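Local coordinates for SusD-like carbohydrate binding protein BF1063 (PDB 3I4G) that probably binds carbohydrate at the cell surface as a SusD-family outer-membrane protein, at residues A[141-146]-A[158-163]; A[336-340]-A[477-483]; A[470-474]-A[489-493]. All blocks are in the same frame, centred on the assembly; numbering follows the deposited sequence.

Contact 1: A[141-146]-A[158-163]; sequences KNVPLV and VTKTSQ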
loop_
_atom_site.group_PDB
_atom_site.type_symbol
_atom_site.label_atom_id
_atom_site.label_comp_id
_atom_site.label_asym_id
_atom_site.label_seq_id
_atom_site.Cartn_x
_atom_site.Cartn_y
_atom_site.Cartn_z
ATOM N N LYS A 141 -4.364 -14.775 -9.126
ATOM C CA LYS A 141 -3.324 -15.534 -9.831
ATOM C C LYS A 141 -3.695 -16.008 -11.222
ATOM O O LYS A 141 -3.068 -15.560 -12.175
ATOM C CB LYS A 141 -2.778 -16.688 -8.969
ATOM C CG LYS A 141 -2.198 -16.130 -7.657
ATOM C CD LYS A 141 -1.300 -17.047 -6.963
ATOM C CE LYS A 141 -0.727 -16.337 -5.747
ATOM N NZ LYS A 141 0.180 -17.230 -5.004
ATOM N N ASN A 142 -4.675 -16.897 -11.347
ATOM C CA ASN A 142 -5.042 -17.491 -12.635
ATOM C C ASN A 142 -6.403 -16.923 -12.978
ATOM O O ASN A 142 -7.391 -17.277 -12.368
ATOM C CB ASN A 142 -5.050 -19.008 -12.502
ATOM C CG ASN A 142 -3.791 -19.523 -11.853
ATOM O OD1 ASN A 142 -2.682 -19.240 -12.294
ATOM N ND2 ASN A 142 -3.959 -20.297 -10.762
ATOM N N VAL A 143 -6.439 -16.025 -13.947
ATOM C CA VAL A 143 -7.649 -15.270 -14.281
ATOM C C VAL A 143 -7.722 -15.055 -15.781
ATOM O O VAL A 143 -6.726 -15.226 -16.502
ATOM C CB VAL A 143 -7.670 -13.886 -13.552
ATOM C CG1 VAL A 143 -7.599 -14.072 -12.004
ATOM C CG2 VAL A 143 -6.548 -12.979 -14.031
ATOM N N PRO A 144 -8.894 -14.695 -16.313
ATOM C CA PRO A 144 -8.958 -14.390 -17.740
ATOM C C PRO A 144 -8.115 -13.197 -18.153
ATOM O O PRO A 144 -8.135 -12.139 -17.485
ATOM C CB PRO A 144 -10.440 -14.074 -17.975
ATOM C CG PRO A 144 -11.133 -14.846 -16.871
ATOM C CD PRO A 144 -10.237 -14.689 -15.690
ATOM N N LEU A 145 -7.348 -13.365 -19.227
ATOM C CA LEU A 145 -6.542 -12.306 -19.790
ATOM C C LEU A 145 -7.306 -11.801 -21.002
ATOM O O LEU A 145 -7.286 -12.401 -22.080
ATOM C CB LEU A 145 -5.150 -12.846 -20.128
ATOM C CG LEU A 145 -4.192 -11.820 -20.768
ATOM C CD1 LEU A 145 -3.963 -10.622 -19.869
ATOM C CD2 LEU A 145 -2.844 -12.457 -21.087
ATOM N N VAL A 146 -8.049 -10.732 -20.796
ATOM C CA VAL A 146 -8.914 -10.143 -21.809
ATOM C C VAL A 146 -8.283 -8.867 -22.340
ATOM O O VAL A 146 -8.003 -7.910 -21.613
ATOM C CB VAL A 146 -10.270 -9.823 -21.238
ATOM C CG1 VAL A 146 -11.190 -9.200 -22.323
ATOM C CG2 VAL A 146 -10.896 -11.098 -20.633
ATOM N N VAL A 158 -15.108 -16.692 -21.097
ATOM C CA VAL A 158 -13.648 -16.656 -21.150
ATOM C C VAL A 158 -13.025 -17.743 -20.276
ATOM O O VAL A 158 -13.667 -18.246 -19.353
ATOM C CB VAL A 158 -13.088 -15.274 -20.716
ATOM C CG1 VAL A 158 -13.452 -14.235 -21.780
ATOM C CG2 VAL A 158 -13.570 -14.882 -19.304
ATOM N N THR A 159 -11.779 -18.111 -20.572
ATOM C CA THR A 159 -11.025 -19.102 -19.829
ATOM C C THR A 159 -9.914 -18.418 -19.021
ATOM O O THR A 159 -9.584 -17.251 -19.300
ATOM C CB THR A 159 -10.392 -20.132 -20.766
ATOM O OG1 THR A 159 -9.577 -19.449 -21.722
ATOM C CG2 THR A 159 -11.479 -20.930 -21.495
ATOM N N LYS A 160 -9.377 -19.109 -18.026
ATOM C CA LYS A 160 -8.275 -18.580 -17.233
ATOM C C LYS A 160 -6.940 -18.680 -17.975
ATOM O O LYS A 160 -6.707 -19.632 -18.747
ATOM C CB LYS A 160 -8.111 -19.338 -15.930
ATOM C CG LYS A 160 -9.274 -19.296 -14.976
ATOM C CD LYS A 160 -8.943 -20.145 -13.753
ATOM C CE LYS A 160 -10.076 -20.226 -12.724
ATOM N NZ LYS A 160 -9.782 -20.985 -11.480
ATOM N N THR A 161 -6.066 -17.711 -17.724
ATOM C CA THR A 161 -4.689 -17.720 -18.170
ATOM C C THR A 161 -3.882 -17.878 -16.893
ATOM O O THR A 161 -4.278 -17.327 -15.854
ATOM C CB THR A 161 -4.358 -16.452 -18.918
ATOM O OG1 THR A 161 -5.054 -16.488 -20.177
ATOM C CG2 THR A 161 -2.841 -16.324 -19.192
ATOM N N SER A 162 -2.797 -18.649 -16.928
ATOM C CA SER A 162 -1.998 -18.842 -15.740
ATOM C C SER A 162 -1.305 -17.580 -15.251
ATOM O O SER A 162 -1.028 -16.656 -16.007
ATOM C CB SER A 162 -0.905 -19.859 -16.009
ATOM O OG SER A 162 0.055 -19.347 -16.914
ATOM N N GLN A 163 -0.995 -17.575 -13.966
ATOM C CA GLN A 163 -0.262 -16.464 -13.389
ATOM C C GLN A 163 1.029 -16.219 -14.153
ATOM O O GLN A 163 1.365 -15.080 -14.463
ATOM C CB GLN A 163 0.086 -16.723 -11.919
ATOM C CG GLN A 163 0.653 -15.471 -11.238
ATOM C CD GLN A 163 1.335 -15.759 -9.927
ATOM O OE1 GLN A 163 2.036 -16.754 -9.810
ATOM N NE2 GLN A 163 1.149 -14.897 -8.927
HETATM O O HOH W 1 2.188 -18.249 -7.205
HETATM O O HOH W 2 -8.091 -19.026 -10.370
HETATM O O HOH W 3 -7.624 -15.979 -20.639
#

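Contact 2: A[336-340]-A[477-483]; sequences KMSPD and YPGSTQY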
loop_
_atom_site.group_PDB
_atom_site.type_symbol
_atom_site.label_atom_id
_atom_site.label_comp_id
_atom_site.label_asym_id
_atom_site.label_seq_id
_atom_site.Cartn_x
_atom_site.Cartn_y
_atom_site.Cartn_z
ATOM N N LYS A 336 -5.827 10.516 23.758
ATOM C CA LYS A 336 -6.136 9.827 25.009
ATOM C C LYS A 336 -6.849 8.522 24.666
ATOM O O LYS A 336 -7.966 8.533 24.129
ATOM C CB LYS A 336 -6.975 10.727 25.914
ATOM C CG LYS A 336 -6.221 11.979 26.298
ATOM C CD LYS A 336 -7.031 12.903 27.154
ATOM C CE LYS A 336 -6.229 14.130 27.462
ATOM N NZ LYS A 336 -7.008 15.122 28.243
HETATM N N MSE A 337 -6.194 7.409 25.003
HETATM C CA MSE A 337 -6.667 6.088 24.672
HETATM C C MSE A 337 -6.117 5.086 25.675
HETATM O O MSE A 337 -4.904 4.828 25.672
HETATM C CB MSE A 337 -6.207 5.743 23.242
HETATM C CG MSE A 337 -6.659 4.371 22.696
HETATM SE SE MSE A 337 -8.565 4.034 22.839
HETATM C CE MSE A 337 -9.247 5.673 22.196
ATOM N N SER A 338 -6.981 4.477 26.478
ATOM C CA SER A 338 -6.545 3.545 27.500
ATOM C C SER A 338 -7.698 2.710 27.983
ATOM O O SER A 338 -8.843 3.181 27.984
ATOM C CB SER A 338 -6.040 4.321 28.721
ATOM O OG SER A 338 -5.812 3.448 29.846
ATOM N N PRO A 339 -7.440 1.479 28.444
ATOM C CA PRO A 339 -8.513 0.735 29.092
ATOM C C PRO A 339 -9.136 1.448 30.306
ATOM O O PRO A 339 -10.239 1.083 30.740
ATOM C CB PRO A 339 -7.806 -0.542 29.568
ATOM C CG PRO A 339 -6.651 -0.696 28.620
ATOM C CD PRO A 339 -6.197 0.693 28.356
ATOM N N ASP A 340 -8.437 2.446 30.848
ATOM C CA ASP A 340 -8.892 3.110 32.055
ATOM C C ASP A 340 -9.755 4.344 31.824
ATOM O O ASP A 340 -10.305 4.906 32.775
ATOM C CB ASP A 340 -7.694 3.586 32.882
ATOM C CG ASP A 340 -6.891 2.481 33.480
ATOM O OD1 ASP A 340 -7.206 1.311 33.231
ATOM O OD2 ASP A 340 -5.946 2.808 34.269
ATOM N N TYR A 477 0.218 -1.250 28.278
ATOM C CA TYR A 477 -0.459 -0.512 29.324
ATOM C C TYR A 477 -0.074 -0.993 30.732
ATOM O O TYR A 477 -0.934 -1.357 31.526
ATOM C CB TYR A 477 -1.976 -0.588 29.143
ATOM C CG TYR A 477 -2.464 0.235 27.984
ATOM C CD1 TYR A 477 -2.681 1.571 28.130
ATOM C CD2 TYR A 477 -2.695 -0.333 26.727
ATOM C CE1 TYR A 477 -3.093 2.343 27.075
ATOM C CE2 TYR A 477 -3.120 0.428 25.693
ATOM C CZ TYR A 477 -3.326 1.760 25.857
ATOM O OH TYR A 477 -3.746 2.526 24.761
ATOM N N PRO A 478 1.234 -0.971 31.051
ATOM C CA PRO A 478 1.617 -1.379 32.399
ATOM C C PRO A 478 0.973 -0.503 33.470
ATOM O O PRO A 478 0.757 -0.984 34.569
ATOM C CB PRO A 478 3.154 -1.242 32.396
ATOM C CG PRO A 478 3.457 -0.270 31.326
ATOM C CD PRO A 478 2.416 -0.628 30.246
ATOM N N GLY A 479 0.665 0.750 33.198
ATOM C CA GLY A 479 0.081 1.600 34.239
ATOM C C GLY A 479 -1.421 1.528 34.338
ATOM O O GLY A 479 -1.993 2.258 35.125
ATOM N N SER A 480 -2.073 0.675 33.557
ATOM C CA SER A 480 -3.528 0.590 33.580
ATOM C C SER A 480 -4.081 -0.245 34.701
ATOM O O SER A 480 -3.653 -1.380 34.890
ATOM C CB SER A 480 -3.989 0.008 32.231
ATOM O OG SER A 480 -5.359 -0.397 32.242
ATOM N N THR A 481 -5.043 0.328 35.429
ATOM C CA THR A 481 -5.697 -0.349 36.526
ATOM C C THR A 481 -6.724 -1.356 36.040
ATOM O O THR A 481 -6.964 -2.347 36.720
ATOM C CB THR A 481 -6.437 0.650 37.464
ATOM O OG1 THR A 481 -7.471 1.300 36.728
ATOM C CG2 THR A 481 -5.479 1.679 38.014
ATOM N N GLN A 482 -7.337 -1.096 34.886
ATOM C CA GLN A 482 -8.387 -1.955 34.354
ATOM C C GLN A 482 -7.888 -3.040 33.422
ATOM O O GLN A 482 -8.626 -3.992 33.156
ATOM C CB GLN A 482 -9.398 -1.118 33.576
ATOM C CG GLN A 482 -9.992 0.040 34.353
ATOM C CD GLN A 482 -10.649 -0.430 35.613
ATOM O OE1 GLN A 482 -10.163 -0.163 36.714
ATOM N NE2 GLN A 482 -11.702 -1.207 35.462
ATOM N N TYR A 483 -6.639 -2.950 32.981
ATOM C CA TYR A 483 -6.090 -3.899 32.014
ATOM C C TYR A 483 -6.268 -5.354 32.389
ATOM O O TYR A 483 -6.792 -6.174 31.596
ATOM C CB TYR A 483 -4.586 -3.613 31.842
ATOM C CG TYR A 483 -3.893 -4.649 30.990
ATOM C CD1 TYR A 483 -3.911 -4.555 29.617
ATOM C CD2 TYR A 483 -3.211 -5.715 31.552
ATOM C CE1 TYR A 483 -3.307 -5.512 28.805
ATOM C CE2 TYR A 483 -2.582 -6.656 30.753
ATOM C CZ TYR A 483 -2.628 -6.539 29.377
ATOM O OH TYR A 483 -2.000 -7.511 28.638
#

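Contact 3: A[470-474]-A[489-493]; sequences QKIWG and EVDPT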
loop_
_atom_site.group_PDB
_atom_site.type_symbol
_atom_site.label_atom_id
_atom_site.label_comp_id
_atom_site.label_asym_id
_atom_site.label_seq_id
_atom_site.Cartn_x
_atom_site.Cartn_y
_atom_site.Cartn_z
ATOM N N GLN A 470 -0.680 -15.828 13.984
ATOM C CA GLN A 470 -0.530 -15.392 15.360
ATOM C C GLN A 470 -1.630 -14.545 15.897
ATOM O O GLN A 470 -2.480 -14.017 15.138
ATOM C CB GLN A 470 0.743 -14.544 15.434
ATOM C CG GLN A 470 2.010 -15.293 14.965
ATOM C CD GLN A 470 2.377 -16.354 15.892
ATOM O OE1 GLN A 470 2.658 -16.115 17.068
ATOM N NE2 GLN A 470 2.384 -17.571 15.400
ATOM N N LYS A 471 -1.592 -14.366 17.206
ATOM C CA LYS A 471 -2.440 -13.377 17.856
ATOM C C LYS A 471 -1.922 -11.973 17.508
ATOM O O LYS A 471 -0.746 -11.785 17.152
ATOM C CB LYS A 471 -2.493 -13.617 19.359
ATOM C CG LYS A 471 -3.306 -14.843 19.708
ATOM C CD LYS A 471 -3.149 -15.363 21.111
ATOM C CE LYS A 471 -4.079 -16.574 21.345
ATOM N NZ LYS A 471 -3.845 -17.201 22.696
ATOM N N ILE A 472 -2.817 -11.011 17.606
ATOM C CA ILE A 472 -2.585 -9.602 17.345
ATOM C C ILE A 472 -2.659 -8.884 18.684
ATOM O O ILE A 472 -3.622 -9.039 19.433
ATOM C CB ILE A 472 -3.623 -9.052 16.416
ATOM C CG1 ILE A 472 -3.697 -9.875 15.129
ATOM C CG2 ILE A 472 -3.336 -7.572 16.107
ATOM C CD1 ILE A 472 -4.861 -9.484 14.250
ATOM N N TRP A 473 -1.635 -8.066 18.967
ATOM C CA TRP A 473 -1.534 -7.336 20.221
ATOM C C TRP A 473 -1.531 -5.845 19.920
ATOM O O TRP A 473 -1.280 -5.421 18.785
ATOM C CB TRP A 473 -0.295 -7.794 20.988
ATOM C CG TRP A 473 -0.416 -9.226 21.397
ATOM C CD1 TRP A 473 0.045 -10.310 20.714
ATOM C CD2 TRP A 473 -1.062 -9.740 22.567
ATOM N NE1 TRP A 473 -0.271 -11.464 21.385
ATOM C CE2 TRP A 473 -0.960 -11.150 22.517
ATOM C CE3 TRP A 473 -1.717 -9.153 23.648
ATOM C CZ2 TRP A 473 -1.486 -11.972 23.509
ATOM C CZ3 TRP A 473 -2.269 -9.973 24.620
ATOM C CH2 TRP A 473 -2.153 -11.358 24.544
ATOM N N GLY A 474 -1.810 -5.064 20.957
ATOM C CA GLY A 474 -1.884 -3.615 20.871
ATOM C C GLY A 474 -0.820 -2.953 21.729
ATOM O O GLY A 474 0.232 -3.543 22.068
ATOM N N GLU A 489 -7.107 -11.492 26.917
ATOM C CA GLU A 489 -5.984 -12.339 27.296
ATOM C C GLU A 489 -4.879 -11.441 27.815
ATOM O O GLU A 489 -4.591 -10.418 27.201
ATOM C CB GLU A 489 -5.462 -13.150 26.105
ATOM C CG GLU A 489 -4.370 -14.149 26.481
ATOM C CD GLU A 489 -3.882 -15.010 25.308
ATOM O OE1 GLU A 489 -4.652 -15.226 24.378
ATOM O OE2 GLU A 489 -2.721 -15.467 25.373
ATOM N N VAL A 490 -4.297 -11.789 28.965
ATOM C CA VAL A 490 -3.147 -11.055 29.503
ATOM C C VAL A 490 -1.963 -11.392 28.627
ATOM O O VAL A 490 -1.742 -12.556 28.289
ATOM C CB VAL A 490 -2.919 -11.422 30.974
ATOM C CG1 VAL A 490 -1.583 -10.874 31.525
ATOM C CG2 VAL A 490 -4.089 -10.920 31.815
ATOM N N ASP A 491 -1.205 -10.374 28.230
ATOM C CA ASP A 491 -0.040 -10.547 27.345
ATOM C C ASP A 491 0.920 -11.535 27.987
ATOM O O ASP A 491 1.498 -11.252 29.043
ATOM C CB ASP A 491 0.569 -9.169 27.098
ATOM C CG ASP A 491 1.863 -9.180 26.378
ATOM O OD1 ASP A 491 2.305 -10.248 25.855
ATOM O OD2 ASP A 491 2.457 -8.077 26.353
ATOM N N PRO A 492 1.144 -12.695 27.335
ATOM C CA PRO A 492 1.981 -13.723 27.938
ATOM C C PRO A 492 3.471 -13.372 27.944
ATOM O O PRO A 492 4.252 -14.056 28.615
ATOM C CB PRO A 492 1.706 -14.939 27.048
ATOM C CG PRO A 492 1.342 -14.396 25.719
ATOM C CD PRO A 492 0.602 -13.116 26.020
ATOM N N THR A 493 3.860 -12.336 27.210
ATOM C CA THR A 493 5.246 -11.891 27.206
ATOM C C THR A 493 5.557 -10.979 28.401
ATOM O O THR A 493 6.702 -10.619 28.610
ATOM C CB THR A 493 5.626 -11.168 25.901
ATOM O OG1 THR A 493 4.995 -9.865 25.838
ATOM C CG2 THR A 493 5.258 -12.015 24.676
HETATM O O HOH W 4 -1.001 -16.273 23.651
#

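Contact 1: A[141-146]-A[158-163]
Val-158 begins the contact by pressing its CG2 methyl against the ring of Pro-144, the two side chains crossing at about a right angle. The approach is tight, CG2 lying 3.4 Å from Pro-144 CG, while the other methyl, CG1, faces Val-146 more loosely. At Thr-159 the backbone takes over: its O receives a CA-H...O contact from Pro-144 and also a hydrogen bond from a water. That water accepts from Leu-145 N and is bonded to Thr-161 OG1 as well; it thus bridges Leu-145 N and Thr-159 O, which stand 4.5 Å apart, too far to bond directly. Lys-160 runs its extended chain past the carbonyl of Asn-142, with CD 3.5 Å from Asn-142 O, and a second water links that same oxygen to Lys-160 NZ. Thr-161 pairs with Val-143 in a single antiparallel hydrogen-bonded bridge. Thr-161 N donates to Val-143 O at 2.8 Å, nearly straight at 166°, whereas the return bond from Val-143 N to Thr-161 O is weak. Ser-162 is the N-cap of helix 163-180, its OG accepting from Asp-165 N. Asn-142, its CG beside its own backbone N (chi1 -49°), brings OD1 to Gln-163 N at 2.9 Å, in the carbonyl plane; Ser-162 and Asn-142 each accept a backbone N-H at the helix start. Gln-163 lies alongside Lys-141, pointing the same way; its NE2 bonds to Ala-137 O, and a third water joins its OE1 to Lys-141 NZ. Segments 141-146 and 158-163 together close the neck of the excursion between helices 116-139 and 163-180 that carries helix 152-155. Val-143 packs on Trp-92 and Tyr-96 of helix 86-109 and on Ile-166 of helix 163-180, while Leu-145 rests on Trp-169.

Contact 2: A[336-340]-A[477-483]
Asp-340 OD1 is gripped by two donors from the 477-483 loop, Ser-480 OG at 2.7 Å and Gln-482 N at 2.9 Å, which reach it from opposite faces of the carboxylate plane. The second oxygen, OD2, takes Thr-481 N at 2.9 Å on its syn lone pair. With CG anti to the carbonyl carbon (chi1 -68°), the carboxylate is turned beside its own backbone N, and that N in turn donates to Ser-338 OG, closing an ST turn that ties the Asp-340 backbone to Ser-338. Segment 336-340 belongs to the loop after strand 333-334; 477-483 leads from strand 471-476 to helix 483-486, opening with a type I turn from Tyr-477 to Ser-480. Ser-480 OG also receives a weak capping bond from Tyr-483 N. On the other flank Pro-339 lays CD over the centre of the Tyr-477 ring, a CH-pi contact at 3.6 Å from the centroid and 10° off the ring normal. The phenol donates from OH to Met-337 O at 2.7 Å, with the donor lying above the carbonyl plane. Pro-339 also touches Trp-498 of strand 497-502. Tyr-477 and Asp-340 thus hold the two loops at separate points. Three donors converging on one carboxylate would be expected to favour its ionised form, its charge being met by two backbone N-H groups and a hydroxyl of the turn before helix 483-486.

Contact 3: A[470-474]-A[489-493]
Trp-473 packs the six-membered part of its indole against Glu-489, Asp-491 and Pro-492, with Val-490 offering its carbonyl, and this is the close-fitting half of the contact. Its CZ2 lies 3.5 Å from Pro-492 CD, and CZ3 is 3.6 Å from Asp-491 CA. The carbonyl oxygen of Glu-489 comes to the ring edge, near its plane, 3.5 Å from CZ3. Having CG anti to the carbonyl carbon (chi1 -65°) sends the indole from the strand toward the loop. Strand 471-476 pairs antiparallel with 497-502, and the loop 489-493 lies in the connection between them, so that Trp-473, on the first strand, packs against the connection that leads to the second. Arg-497 adds a cation-pi contact and Tyr-499 an edge-to-face one. Asp-491 is itself fixed by an Asx turn, its OD1 accepting from Thr-493 N at 2.9 Å, and by a salt bridge from OD2 to Arg-497. More exposed is the side of Lys-471, where a charged pair and a bridging water replace the ring packing. The extended lysine chain crosses that of Glu-489 at about a right angle. Glu-489 OE1 accepts from Lys-471 NZ through its syn lone pair, a salt bridge of 2.7 Å, and a water that accepts from NZ donates to OE2 at 2.6 Å. The glutamate carboxylate stands nearly upright to the indole, the planes 84° apart, with its CG 4.1 Å from Trp-473 CH2.

How the contacts relate
Contacts 2 and 3 form one neighbourhood, their centres about 15 Å apart and their segments alternating along the chain. They meet directly where Tyr-483 OH lies 3.0 Å from Asp-491 N, a probable hydrogen bond, so the start of helix 483-486 is tied to the loop that Trp-473 packs against. Strand 497-502 serves both, offering Trp-498 to contact 2 and Tyr-499 to contact 3. Contact 1 stands apart in the N-terminal family region, its centre about 51 Å from that of contact 2, on the opposite side of the chain's centre, and about 41 Å from that of contact 3. A bound 1,2-ethanediol, probably from crystallisation, lies about 4 Å from the Pro-144 side chain.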